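Local coordinates for protein porin B (Pseudomonas putida, PDB 4GEY) that probably carries glucose and related sugars across the outer membrane as a carbohydrate-selective beta-barrel channel, at residues L248-S259 with S287-Q298. The protein carries 2 engineered substitutions. Sequence-based numbering, arbitrary orientation.
Sequences LPGEYRLGYYYS and SKHGWWVVAQQQ. With C8E ((hydroxyethyloxy)tri(ethyloxy)octane), chain J.
Strands 248-259 and 288-298 run antiparallel with their axes 4.6 Å apart, paired by backbone hydrogen bonds from Pro249 with Gln298 to Ser259 with Lys288. On the face bearing Trp292, its indole lies flat across Gly255, whose CA sits 3.5 Å from the centroid of the six-membered ring. Trp292 CG stands between its backbone N and carbonyl carbon (chi1 75°), which swings the ring over the neighbouring strand; a side chain at Gly255 would collide with it. Without the indole, as with an alanine at Trp292, Gly255 would probably be uncovered and Glu238, on the adjoining strand 232-245, left without its N-H partner. Glu238 also pairs with Arg253, whose NE reaches Glu251 OE2 at 3.0 Å from above the carboxylate plane. The Tyr257 ring likewise reaches across to the opposite strand and lies with one face over Gly290 N, offset toward the rim. Tyr257 OH hydrogen-bonds to His319 and to a water that Lys288 NZ also reaches.

Aromatic groups also line the other face. Tyr256 turns its edge to the face of the Trp291 indole, an edge-to-face pair with planes at 61°, and farther along Tyr252 OH donates to Gln297 OE1 beside a detergent chain. A second detergent touches Trp291. Charged and polar groups on the Trp292 face, against detergent-contacting aromatics on the other, fit a porin wall with a channel side and a membrane side.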
loop_
_atom_site.group_PDB
_atom_site.type_symbol
_atom_site.label_atom_id
_atom_site.label_comp_id
_atom_site.label_asym_id
_atom_site.label_seq_id
_atom_site.Cartn_x
_atom_site.Cartn_y
_atom_site.Cartn_z
ATOM N N LEU A 248 4.573 -19.126 18.411
ATOM C CA LEU A 248 4.611 -17.758 17.899
ATOM C C LEU A 248 3.758 -17.576 16.627
ATOM O O LEU A 248 3.794 -18.400 15.711
ATOM C CB LEU A 248 6.061 -17.321 17.669
ATOM C CG LEU A 248 6.982 -17.515 18.880
ATOM C CD1 LEU A 248 8.420 -17.267 18.494
ATOM C CD2 LEU A 248 6.583 -16.620 20.052
ATOM N N PRO A 249 2.984 -16.484 16.576
ATOM C CA PRO A 249 2.071 -16.187 15.466
ATOM C C PRO A 249 2.755 -15.888 14.130
ATOM O O PRO A 249 3.722 -15.131 14.065
ATOM C CB PRO A 249 1.334 -14.929 15.951
ATOM C CG PRO A 249 2.262 -14.294 16.923
ATOM C CD PRO A 249 2.970 -15.431 17.604
ATOM N N GLY A 250 2.221 -16.474 13.065
ATOM C CA GLY A 250 2.596 -16.110 11.712
ATOM C C GLY A 250 1.361 -15.913 10.846
ATOM O O GLY A 250 0.239 -16.206 11.264
ATOM N N GLU A 251 1.567 -15.421 9.633
ATOM C CA GLU A 251 0.484 -15.276 8.670
ATOM C C GLU A 251 1.007 -15.417 7.238
ATOM O O GLU A 251 1.878 -14.668 6.803
ATOM C CB GLU A 251 -0.211 -13.929 8.863
ATOM C CG GLU A 251 -1.409 -13.717 7.965
ATOM C CD GLU A 251 -1.853 -12.268 7.941
ATOM O OE1 GLU A 251 -2.360 -11.780 8.977
ATOM O OE2 GLU A 251 -1.679 -11.613 6.890
ATOM N N TYR A 252 0.482 -16.388 6.509
ATOM C CA TYR A 252 0.941 -16.633 5.150
ATOM C C TYR A 252 -0.211 -16.479 4.169
ATOM O O TYR A 252 -1.265 -17.071 4.359
ATOM C CB TYR A 252 1.590 -18.023 5.046
ATOM C CG TYR A 252 2.749 -18.192 6.004
ATOM C CD1 TYR A 252 2.532 -18.604 7.312
ATOM C CD2 TYR A 252 4.051 -17.909 5.617
ATOM C CE1 TYR A 252 3.561 -18.744 8.196
ATOM C CE2 TYR A 252 5.103 -18.052 6.505
ATOM C CZ TYR A 252 4.842 -18.469 7.793
ATOM O OH TYR A 252 5.853 -18.614 8.706
ATOM N N ARG A 253 -0.002 -15.671 3.134
ATOM C CA ARG A 253 -1.028 -15.383 2.137
ATOM C C ARG A 253 -0.585 -15.817 0.767
ATOM O O ARG A 253 0.548 -15.538 0.371
ATOM C CB ARG A 253 -1.294 -13.880 2.038
ATOM C CG ARG A 253 -1.759 -13.212 3.314
ATOM C CD ARG A 253 -2.345 -11.852 3.012
ATOM N NE ARG A 253 -2.949 -11.259 4.198
ATOM C CZ ARG A 253 -4.243 -10.994 4.340
ATOM N NH1 ARG A 253 -5.098 -11.252 3.360
ATOM N NH2 ARG A 253 -4.672 -10.454 5.474
ATOM N N LEU A 254 -1.482 -16.468 0.033
ATOM C CA LEU A 254 -1.236 -16.770 -1.369
ATOM C C LEU A 254 -2.463 -16.335 -2.163
ATOM O O LEU A 254 -3.590 -16.698 -1.819
ATOM C CB LEU A 254 -0.939 -18.258 -1.573
ATOM C CG LEU A 254 -0.960 -18.792 -3.015
ATOM C CD1 LEU A 254 0.283 -18.413 -3.802
ATOM C CD2 LEU A 254 -1.119 -20.281 -3.015
ATOM N N GLY A 255 -2.248 -15.540 -3.212
ATOM C CA GLY A 255 -3.355 -14.982 -3.970
ATOM C C GLY A 255 -3.147 -14.808 -5.463
ATOM O O GLY A 255 -2.030 -14.878 -5.981
ATOM N N TYR A 256 -4.254 -14.559 -6.152
ATOM C CA TYR A 256 -4.276 -14.357 -7.592
ATOM C C TYR A 256 -5.323 -13.275 -7.875
ATOM O O TYR A 256 -6.346 -13.206 -7.194
ATOM C CB TYR A 256 -4.624 -15.681 -8.289
ATOM C CG TYR A 256 -5.020 -15.554 -9.742
ATOM C CD1 TYR A 256 -4.061 -15.576 -10.755
ATOM C CD2 TYR A 256 -6.353 -15.415 -10.106
ATOM C CE1 TYR A 256 -4.427 -15.445 -12.085
ATOM C CE2 TYR A 256 -6.722 -15.282 -11.425
ATOM C CZ TYR A 256 -5.765 -15.305 -12.414
ATOM O OH TYR A 256 -6.152 -15.190 -13.734
ATOM N N TYR A 257 -5.066 -12.405 -8.844
ATOM C CA TYR A 257 -6.086 -11.437 -9.263
ATOM C C TYR A 257 -6.333 -11.538 -10.763
ATOM O O TYR A 257 -5.438 -11.907 -11.534
ATOM C CB TYR A 257 -5.706 -9.990 -8.900
ATOM C CG TYR A 257 -4.441 -9.512 -9.569
ATOM C CD1 TYR A 257 -4.475 -8.919 -10.816
ATOM C CD2 TYR A 257 -3.214 -9.671 -8.958
ATOM C CE1 TYR A 257 -3.324 -8.503 -11.440
ATOM C CE2 TYR A 257 -2.050 -9.248 -9.574
ATOM C CZ TYR A 257 -2.115 -8.669 -10.817
ATOM O OH TYR A 257 -0.965 -8.257 -11.438
ATOM N N TYR A 258 -7.550 -11.189 -11.165
ATOM C CA TYR A 258 -7.911 -11.153 -12.570
ATOM C C TYR A 258 -8.734 -9.898 -12.814
ATOM O O TYR A 258 -9.648 -9.582 -12.050
ATOM C CB TYR A 258 -8.690 -12.408 -12.978
ATOM C CG TYR A 258 -9.010 -12.463 -14.455
ATOM C CD1 TYR A 258 -8.073 -12.927 -15.383
ATOM C CD2 TYR A 258 -10.253 -12.059 -14.933
ATOM C CE1 TYR A 258 -8.374 -12.980 -16.738
ATOM C CE2 TYR A 258 -10.550 -12.099 -16.288
ATOM C CZ TYR A 258 -9.609 -12.562 -17.178
ATOM O OH TYR A 258 -9.923 -12.603 -18.518
ATOM N N SER A 259 -8.394 -9.179 -13.874
ATOM C CA SER A 259 -9.025 -7.905 -14.141
ATOM C C SER A 259 -9.667 -7.914 -15.503
ATOM O O SER A 259 -8.998 -8.155 -16.495
ATOM C CB SER A 259 -7.992 -6.787 -14.076
ATOM O OG SER A 259 -8.581 -5.541 -14.414
ATOM N N SER A 287 -7.710 -8.489 -20.600
ATOM C CA SER A 287 -7.500 -8.636 -19.162
ATOM C C SER A 287 -6.064 -8.387 -18.690
ATOM O O SER A 287 -5.126 -8.284 -19.494
ATOM C CB SER A 287 -7.905 -10.046 -18.726
ATOM O OG SER A 287 -6.867 -10.986 -18.984
ATOM N N LYS A 288 -5.914 -8.304 -17.368
ATOM C CA LYS A 288 -4.614 -8.360 -16.695
ATOM C C LYS A 288 -4.752 -9.454 -15.646
ATOM O O LYS A 288 -5.877 -9.826 -15.300
ATOM C CB LYS A 288 -4.287 -7.032 -16.011
ATOM C CG LYS A 288 -4.332 -5.818 -16.924
ATOM C CD LYS A 288 -3.931 -4.544 -16.194
ATOM C CE LYS A 288 -2.516 -4.112 -16.540
ATOM N NZ LYS A 288 -1.477 -4.733 -15.675
ATOM N N HIS A 289 -3.632 -9.965 -15.132
ATOM C CA HIS A 289 -3.673 -10.989 -14.085
ATOM C C HIS A 289 -2.319 -11.096 -13.383
ATOM O O HIS A 289 -1.296 -10.715 -13.951
ATOM C CB HIS A 289 -4.056 -12.351 -14.681
ATOM C CG HIS A 289 -2.981 -12.953 -15.527
ATOM N ND1 HIS A 289 -1.877 -13.583 -14.993
ATOM C CD2 HIS A 289 -2.819 -12.988 -16.867
ATOM C CE1 HIS A 289 -1.088 -13.993 -15.969
ATOM N NE2 HIS A 289 -1.642 -13.653 -17.116
ATOM N N GLY A 290 -2.306 -11.630 -12.160
ATOM C CA GLY A 290 -1.058 -11.854 -11.451
ATOM C C GLY A 290 -1.225 -12.625 -10.160
ATOM O O GLY A 290 -2.343 -13.002 -9.812
ATOM N N TRP A 291 -0.114 -12.861 -9.458
ATOM C CA TRP A 291 -0.110 -13.640 -8.217
ATOM C C TRP A 291 0.648 -12.908 -7.126
ATOM O O TRP A 291 1.385 -11.955 -7.387
ATOM C CB TRP A 291 0.591 -14.981 -8.406
ATOM C CG TRP A 291 0.023 -15.898 -9.423
ATOM C CD1 TRP A 291 0.218 -15.851 -10.776
ATOM C CD2 TRP A 291 -0.783 -17.053 -9.174
ATOM N NE1 TRP A 291 -0.436 -16.895 -11.384
ATOM C CE2 TRP A 291 -1.060 -17.646 -10.421
ATOM C CE3 TRP A 291 -1.306 -17.638 -8.016
ATOM C CZ2 TRP A 291 -1.847 -18.788 -10.542
ATOM C CZ3 TRP A 291 -2.078 -18.775 -8.140
ATOM C CH2 TRP A 291 -2.345 -19.335 -9.391
ATOM N N TRP A 292 0.499 -13.373 -5.892
ATOM C CA TRP A 292 1.206 -12.741 -4.786
ATOM C C TRP A 292 1.386 -13.676 -3.607
ATOM O O TRP A 292 0.603 -14.619 -3.411
ATOM C CB TRP A 292 0.494 -11.475 -4.330
ATOM C CG TRP A 292 -0.753 -11.702 -3.543
ATOM C CD1 TRP A 292 -0.847 -12.082 -2.226
ATOM C CD2 TRP A 292 -2.096 -11.520 -4.000
ATOM N NE1 TRP A 292 -2.165 -12.167 -1.849
ATOM C CE2 TRP A 292 -2.953 -11.826 -2.916
ATOM C CE3 TRP A 292 -2.660 -11.138 -5.221
ATOM C CZ2 TRP A 292 -4.341 -11.760 -3.020
ATOM C CZ3 TRP A 292 -4.037 -11.077 -5.323
ATOM C CH2 TRP A 292 -4.864 -11.384 -4.225
ATOM N N VAL A 293 2.433 -13.407 -2.835
ATOM C CA VAL A 293 2.666 -14.108 -1.584
ATOM C C VAL A 293 2.969 -13.058 -0.528
ATOM O O VAL A 293 3.714 -12.106 -0.774
ATOM C CB VAL A 293 3.865 -15.117 -1.651
ATOM C CG1 VAL A 293 4.149 -15.691 -0.269
ATOM C CG2 VAL A 293 3.601 -16.250 -2.643
ATOM N N VAL A 294 2.363 -13.213 0.642
ATOM C CA VAL A 294 2.767 -12.432 1.798
ATOM C C VAL A 294 3.052 -13.388 2.922
ATOM O O VAL A 294 2.259 -14.289 3.196
ATOM C CB VAL A 294 1.687 -11.468 2.273
ATOM C CG1 VAL A 294 2.322 -10.401 3.176
ATOM C CG2 VAL A 294 0.987 -10.829 1.082
ATOM N N ALA A 295 4.189 -13.195 3.571
ATOM C CA ALA A 295 4.535 -14.022 4.696
ATOM C C ALA A 295 5.063 -13.146 5.822
ATOM O O ALA A 295 5.864 -12.246 5.593
ATOM C CB ALA A 295 5.554 -15.057 4.285
ATOM N N GLN A 296 4.583 -13.401 7.033
ATOM C CA GLN A 296 5.059 -12.712 8.221
ATOM C C GLN A 296 5.123 -13.731 9.336
ATOM O O GLN A 296 4.190 -14.500 9.531
ATOM C CB GLN A 296 4.096 -11.603 8.620
ATOM C CG GLN A 296 3.855 -10.537 7.570
ATOM C CD GLN A 296 2.797 -9.550 8.021
ATOM O OE1 GLN A 296 1.630 -9.648 7.633
ATOM N NE2 GLN A 296 3.195 -8.598 8.866
ATOM N N GLN A 297 6.217 -13.737 10.081
ATOM C CA GLN A 297 6.394 -14.723 11.126
ATOM C C GLN A 297 7.174 -14.169 12.304
ATOM O O GLN A 297 8.237 -13.586 12.136
ATOM C CB GLN A 297 7.123 -15.929 10.557
ATOM C CG GLN A 297 7.294 -17.056 11.532
ATOM C CD GLN A 297 5.965 -17.654 11.922
ATOM O OE1 GLN A 297 5.219 -18.142 11.071
ATOM N NE2 GLN A 297 5.646 -17.594 13.212
ATOM N N GLN A 298 6.644 -14.349 13.505
ATOM C CA GLN A 298 7.425 -14.073 14.698
ATOM C C GLN A 298 8.321 -15.281 14.965
ATOM O O GLN A 298 7.845 -16.397 15.058
ATOM C CB GLN A 298 6.518 -13.792 15.902
ATOM C CG GLN A 298 7.258 -13.255 17.130
ATOM C CD GLN A 298 6.330 -12.882 18.294
ATOM O OE1 GLN A 298 5.120 -12.675 18.118
ATOM N NE2 GLN A 298 6.905 -12.791 19.496
HETATM C C13 C8E J . 11.688 -21.388 11.972
HETATM C C14 C8E J . 11.376 -20.787 10.599
HETATM O O15 C8E J . 10.256 -19.933 10.703
HETATM C C16 C8E J . 9.613 -19.659 9.478
HETATM C C17 C8E J . 10.356 -18.554 8.747
HETATM O O18 C8E J . 9.437 -17.933 7.879
HETATM C C19 C8E J . 9.475 -16.520 7.913
HETATM C C20 C8E J . 8.789 -15.986 6.657
HETATM O O21 C8E J . 9.120 -14.634 6.429
HETATM O O HOH W 1 -0.992 -7.198 -13.945
#